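Local structure of acetyltransferase PA1377 (Pseudomonas aeruginosa, 2VI7) at residues V30-L35 and A153-R158; I89-A94 and E124-T129. The protein is a putative GNAT-family acetyltransferase that probably transfers an acetyl group to a nitrogen atom of a substrate not yet identified. All coordinates share one frame; numbering follows the deposited sequence.

Interaction 1 of 2, residues V30-L35 and A153-R158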
loop_
_atom_site.group_PDB
_atom_site.type_symbol
_atom_site.label_atom_id
_atom_site.label_comp_id
_atom_site.label_asym_id
_atom_site.label_seq_id
_atom_site.Cartn_x
_atom_site.Cartn_y
_atom_site.Cartn_z
ATOM N N VAL A 30 1.079 -17.917 13.944
ATOM C CA VAL A 30 0.303 -16.686 13.831
ATOM C C VAL A 30 1.031 -15.715 12.906
ATOM O O VAL A 30 0.451 -15.199 11.948
ATOM C CB VAL A 30 0.122 -15.992 15.210
ATOM C CG1 VAL A 30 -0.550 -14.634 15.037
ATOM C CG2 VAL A 30 -0.697 -16.872 16.128
ATOM N N ALA A 31 2.308 -15.477 13.194
ATOM C CA ALA A 31 3.119 -14.562 12.407
ATOM C C ALA A 31 3.229 -14.938 10.932
ATOM O O ALA A 31 3.257 -14.061 10.071
ATOM C CB ALA A 31 4.515 -14.452 13.017
ATOM N N ARG A 32 3.268 -16.231 10.624
ATOM C CA ARG A 32 3.432 -16.638 9.234
ATOM C C ARG A 32 2.246 -16.386 8.325
ATOM O O ARG A 32 2.416 -16.310 7.117
ATOM C CB ARG A 32 3.854 -18.107 9.143
ATOM C CG ARG A 32 2.797 -19.100 9.524
ATOM C CD ARG A 32 3.319 -20.526 9.428
ATOM N NE ARG A 32 3.359 -21.033 8.056
ATOM C CZ ARG A 32 2.280 -21.320 7.324
ATOM N NH1 ARG A 32 1.063 -21.145 7.826
ATOM N NH2 ARG A 32 2.414 -21.812 6.095
ATOM N N GLN A 33 1.051 -16.241 8.889
ATOM C CA GLN A 33 -0.130 -15.997 8.063
ATOM C C GLN A 33 -0.423 -14.507 7.828
ATOM O O GLN A 33 -1.428 -14.144 7.203
ATOM C CB GLN A 33 -1.348 -16.716 8.653
ATOM C CG GLN A 33 -1.210 -18.241 8.654
ATOM C CD GLN A 33 -1.232 -18.861 7.248
ATOM O OE1 GLN A 33 -0.648 -18.330 6.303
ATOM N NE2 GLN A 33 -1.898 -20.003 7.119
ATOM N N VAL A 34 0.470 -13.659 8.334
ATOM C CA VAL A 34 0.394 -12.209 8.153
ATOM C C VAL A 34 1.781 -11.793 7.636
ATOM O O VAL A 34 2.443 -12.589 6.961
ATOM C CB VAL A 34 0.017 -11.454 9.483
ATOM C CG1 VAL A 34 -1.449 -11.702 9.815
ATOM C CG2 VAL A 34 0.870 -11.921 10.643
ATOM N N LEU A 35 2.225 -10.574 7.925
ATOM C CA LEU A 35 3.539 -10.129 7.452
ATOM C C LEU A 35 4.489 -9.763 8.585
ATOM O O LEU A 35 5.560 -9.200 8.352
ATOM C CB LEU A 35 3.391 -8.938 6.498
ATOM C CG LEU A 35 2.836 -9.201 5.096
ATOM C CD1 LEU A 35 2.516 -7.892 4.379
ATOM C CD2 LEU A 35 3.850 -10.006 4.329
ATOM N N ALA A 153 4.825 -11.986 -0.937
ATOM C CA ALA A 153 5.591 -11.946 0.299
ATOM C C ALA A 153 6.347 -13.234 0.552
ATOM O O ALA A 153 6.167 -14.225 -0.148
ATOM C CB ALA A 153 4.659 -11.661 1.487
ATOM N N VAL A 154 7.207 -13.193 1.564
ATOM C CA VAL A 154 7.998 -14.342 1.974
ATOM C C VAL A 154 7.252 -15.028 3.118
ATOM O O VAL A 154 6.693 -14.370 4.002
ATOM C CB VAL A 154 9.412 -13.915 2.495
ATOM C CG1 VAL A 154 10.198 -15.133 2.977
ATOM C CG2 VAL A 154 10.179 -13.210 1.410
ATOM N N ARG A 155 7.209 -16.351 3.063
ATOM C CA ARG A 155 6.595 -17.166 4.106
ATOM C C ARG A 155 7.271 -18.541 4.007
ATOM O O ARG A 155 7.358 -19.127 2.924
ATOM C CB ARG A 155 5.074 -17.287 3.910
ATOM C CG ARG A 155 4.352 -17.915 5.116
ATOM C CD ARG A 155 2.928 -18.387 4.797
ATOM N NE ARG A 155 2.898 -19.367 3.709
ATOM C CZ ARG A 155 1.788 -19.876 3.181
ATOM N NH1 ARG A 155 1.870 -20.754 2.190
ATOM N NH2 ARG A 155 0.596 -19.517 3.639
ATOM N N ASP A 156 7.771 -19.039 5.135
ATOM C CA ASP A 156 8.463 -20.332 5.183
ATOM C C ASP A 156 9.608 -20.421 4.167
ATOM O O ASP A 156 9.796 -21.452 3.515
ATOM C CB ASP A 156 7.492 -21.489 4.938
ATOM C CG ASP A 156 6.288 -21.441 5.847
ATOM O OD1 ASP A 156 6.444 -21.061 7.032
ATOM O OD2 ASP A 156 5.185 -21.798 5.374
ATOM N N GLY A 157 10.350 -19.325 4.029
ATOM C CA GLY A 157 11.488 -19.274 3.131
ATOM C C GLY A 157 11.220 -19.242 1.641
ATOM O O GLY A 157 12.137 -19.438 0.848
ATOM N N ARG A 158 9.978 -18.998 1.248
ATOM C CA ARG A 158 9.651 -18.948 -0.170
ATOM C C ARG A 158 8.653 -17.844 -0.462
ATOM O O ARG A 158 7.971 -17.364 0.430
ATOM C CB ARG A 158 9.078 -20.294 -0.627
ATOM C CG ARG A 158 7.802 -20.705 0.082
ATOM C CD ARG A 158 7.276 -22.017 -0.472
#

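Interaction 2 of 2, residues I89-A94 and E124-T129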
loop_
_atom_site.group_PDB
_atom_site.type_symbol
_atom_site.label_atom_id
_atom_site.label_comp_id
_atom_site.label_asym_id
_atom_site.label_seq_id
_atom_site.Cartn_x
_atom_site.Cartn_y
_atom_site.Cartn_z
ATOM N N ILE A 89 -7.172 -3.357 6.184
ATOM C CA ILE A 89 -6.979 -4.180 7.366
ATOM C C ILE A 89 -5.763 -5.089 7.119
ATOM O O ILE A 89 -5.607 -6.119 7.763
ATOM C CB ILE A 89 -8.237 -5.041 7.718
ATOM C CG1 ILE A 89 -8.521 -6.061 6.617
ATOM C CG2 ILE A 89 -9.443 -4.134 7.940
ATOM C CD1 ILE A 89 -9.599 -7.065 6.980
ATOM N N GLY A 90 -4.909 -4.682 6.177
ATOM C CA GLY A 90 -3.699 -5.419 5.845
ATOM C C GLY A 90 -3.891 -6.879 5.493
ATOM O O GLY A 90 -4.736 -7.207 4.668
ATOM N N MET A 91 -3.090 -7.755 6.099
ATOM C CA MET A 91 -3.184 -9.198 5.852
ATOM C C MET A 91 -4.354 -9.753 6.658
ATOM O O MET A 91 -4.587 -10.967 6.730
ATOM C CB MET A 91 -1.887 -9.902 6.255
ATOM C CG MET A 91 -0.713 -9.664 5.321
ATOM S SD MET A 91 -0.805 -10.579 3.767
ATOM C CE MET A 91 -1.384 -12.177 4.303
ATOM N N GLY A 92 -5.083 -8.832 7.277
ATOM C CA GLY A 92 -6.250 -9.197 8.049
ATOM C C GLY A 92 -6.102 -9.503 9.524
ATOM O O GLY A 92 -5.339 -8.884 10.265
ATOM N N VAL A 93 -6.868 -10.505 9.925
ATOM C CA VAL A 93 -6.979 -10.974 11.290
ATOM C C VAL A 93 -5.835 -11.919 11.733
ATOM O O VAL A 93 -5.538 -12.915 11.063
ATOM C CB VAL A 93 -8.387 -11.641 11.415
ATOM C CG1 VAL A 93 -8.281 -13.105 11.661
ATOM C CG2 VAL A 93 -9.194 -10.979 12.474
ATOM N N ALA A 94 -5.182 -11.588 12.850
ATOM C CA ALA A 94 -4.082 -12.389 13.410
ATOM C C ALA A 94 -4.633 -13.129 14.619
ATOM O O ALA A 94 -4.786 -12.539 15.689
ATOM C CB ALA A 94 -2.944 -11.487 13.835
ATOM N N GLU A 124 -10.125 -2.865 2.252
ATOM C CA GLU A 124 -9.195 -3.724 1.531
ATOM C C GLU A 124 -8.346 -4.635 2.410
ATOM O O GLU A 124 -8.024 -4.307 3.548
ATOM C CB GLU A 124 -8.277 -2.837 0.693
ATOM C CG GLU A 124 -9.000 -1.641 0.094
ATOM C CD GLU A 124 -8.061 -0.539 -0.350
ATOM O OE1 GLU A 124 -7.050 -0.312 0.346
ATOM O OE2 GLU A 124 -8.340 0.114 -1.381
ATOM N N LEU A 125 -7.982 -5.789 1.863
ATOM C CA LEU A 125 -7.153 -6.750 2.580
ATOM C C LEU A 125 -6.450 -7.666 1.596
ATOM O O LEU A 125 -6.774 -7.685 0.414
ATOM C CB LEU A 125 -8.009 -7.592 3.541
ATOM C CG LEU A 125 -8.984 -8.647 2.988
ATOM C CD1 LEU A 125 -8.229 -9.823 2.396
ATOM C CD2 LEU A 125 -9.868 -9.137 4.121
ATOM N N THR A 126 -5.465 -8.410 2.085
ATOM C CA THR A 126 -4.750 -9.369 1.252
ATOM C C THR A 126 -4.703 -10.598 2.135
ATOM O O THR A 126 -4.674 -10.484 3.351
ATOM C CB THR A 126 -3.296 -8.920 0.906
ATOM O OG1 THR A 126 -2.566 -8.678 2.112
ATOM C CG2 THR A 126 -3.300 -7.673 0.034
ATOM N N VAL A 127 -4.731 -11.769 1.522
ATOM C CA VAL A 127 -4.699 -13.018 2.267
ATOM C C VAL A 127 -3.974 -14.053 1.406
ATOM O O VAL A 127 -4.104 -14.068 0.180
ATOM C CB VAL A 127 -6.164 -13.490 2.632
ATOM C CG1 VAL A 127 -7.042 -13.496 1.418
ATOM C CG2 VAL A 127 -6.164 -14.881 3.167
ATOM N N TYR A 128 -3.178 -14.904 2.038
ATOM C CA TYR A 128 -2.448 -15.929 1.298
ATOM C C TYR A 128 -3.411 -16.855 0.573
ATOM O O TYR A 128 -4.369 -17.327 1.168
ATOM C CB TYR A 128 -1.566 -16.697 2.267
ATOM C CG TYR A 128 -0.448 -15.825 2.801
ATOM C CD1 TYR A 128 -0.225 -15.688 4.169
ATOM C CD2 TYR A 128 0.382 -15.113 1.927
ATOM C CE1 TYR A 128 0.800 -14.861 4.656
ATOM C CE2 TYR A 128 1.402 -14.281 2.405
ATOM C CZ TYR A 128 1.606 -14.163 3.770
ATOM O OH TYR A 128 2.610 -13.348 4.254
ATOM N N THR A 129 -3.153 -17.114 -0.708
ATOM C CA THR A 129 -4.038 -17.952 -1.526
ATOM C C THR A 129 -4.388 -19.340 -0.999
ATOM O O THR A 129 -5.422 -19.902 -1.377
ATOM C CB THR A 129 -3.496 -18.143 -2.959
ATOM O OG1 THR A 129 -2.224 -18.796 -2.909
ATOM C CG2 THR A 129 -3.364 -16.819 -3.659
#

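Interaction 1 of 2, residues V30-L35 and A153-R158
R32 reaches across to D156 at the tip of a two-residue beta hairpin, a type I' turn running from R155 to R158. R32 itself sits in a type I turn, A31 to V34, that follows helix 28-31. The path of its side chain explains the contact. CB lies beside CG of R155. CG is wedged between the backbone N and the carbonyl carbon (chi1 70°), and the chain runs out to CD, which passes near OD1 of D156, before it bends at chi3. R32 NE then donates to D156 OD1 at 3.3 Å in a nearly straight bond of 165°. R155 CD lies over one face of the R32 guanidinium, toward its rim, and R32 NH2 ends the chain with a bond to D156 OD2 at 2.9 Å. The carboxylate is thus gripped side-on, each oxygen using its syn lone pair, with the two groups almost coplanar. Aspartate tolerates the left-handed backbone of the turn, and G157 suits its positive phi.

The two guanidinium groups lie stacked, their planes 20° apart, with R32 NH2 only 3.5 Å from R155 NE. Their like charges are probably balanced by D156 and by D130, which forms a salt bridge with R155 NH1. R155 NH2 also donates to Q33 OE1 at 3.2 Å, while R82 of the second subunit hydrogen-bonds to R32 O. At the L35 end the contact turns apolar: A153 is small enough for its CB, pointing at the other segment, to meet L35 CD2 at a tight 3.4 Å.

Interaction 2 of 2, residues I89-A94 and E124-T129
M91, T126 and I89 carry most of this contact between strand 86-95, at a break where its chain folds into a type II' turn from I89 to G92, and its parallel neighbour 122-128. M91 starts out pointing away from the other strand, but its flexible chain bends at chi2 (-75°) and again at chi3, which brings the tip back. M91 CE settles over one face of the Y128 ring, 3.6 Å from the ring centroid, as a CH-pi contact; SD stands above the same ring at a longer distance and makes this a Met-aromatic pair. On its way M91 SD also passes T126 OG1 at 3.1 Å.

T126 serves the backbone too: its N donates to G90 O at 2.9 Å. I89 N, in turn, donates to E124 O, also at 2.9 Å and almost straight. The side chain of I89 runs alongside that of L125, both pointing the same way, and I89 CG1 meets L125 CB tightly at 3.5 Å. The type II' turn needs a positive phi at its second position, which glycine at G90 adopts easily.

Beyond G90 the pairing fails, for G92 N lies 4.3 Å from T126 O and the strands part. Such a parallel pair, joined through helix 102-117 as a beta-alpha-beta unit and splaying apart past an interruption, is typical of the GNAT fold, whose members generally bind acetyl-CoA in this opening.

Overall arrangement
Interaction 2 lies deep in the sheet, its centre about 6 Å from that of the chain, whereas interaction 1 sits farther out, at about 14 Å, and is partly exposed. Their chemistry follows: strand pairing with methionine, aromatic and aliphatic packing inside, mainly charged groups around a hairpin tip farther out, with R155 itself buried. Along the chain, interaction 2 is nested within the loop closed by interaction 1. Y128 joins them, since its hydroxyl is probably hydrogen-bonded to V34 O, its CE1 packs against R32 O, and R155 makes a cation-pi contact with it. Both contacts also touch the second subunit, through R82 among other residues, so core and dimer surface adjoin.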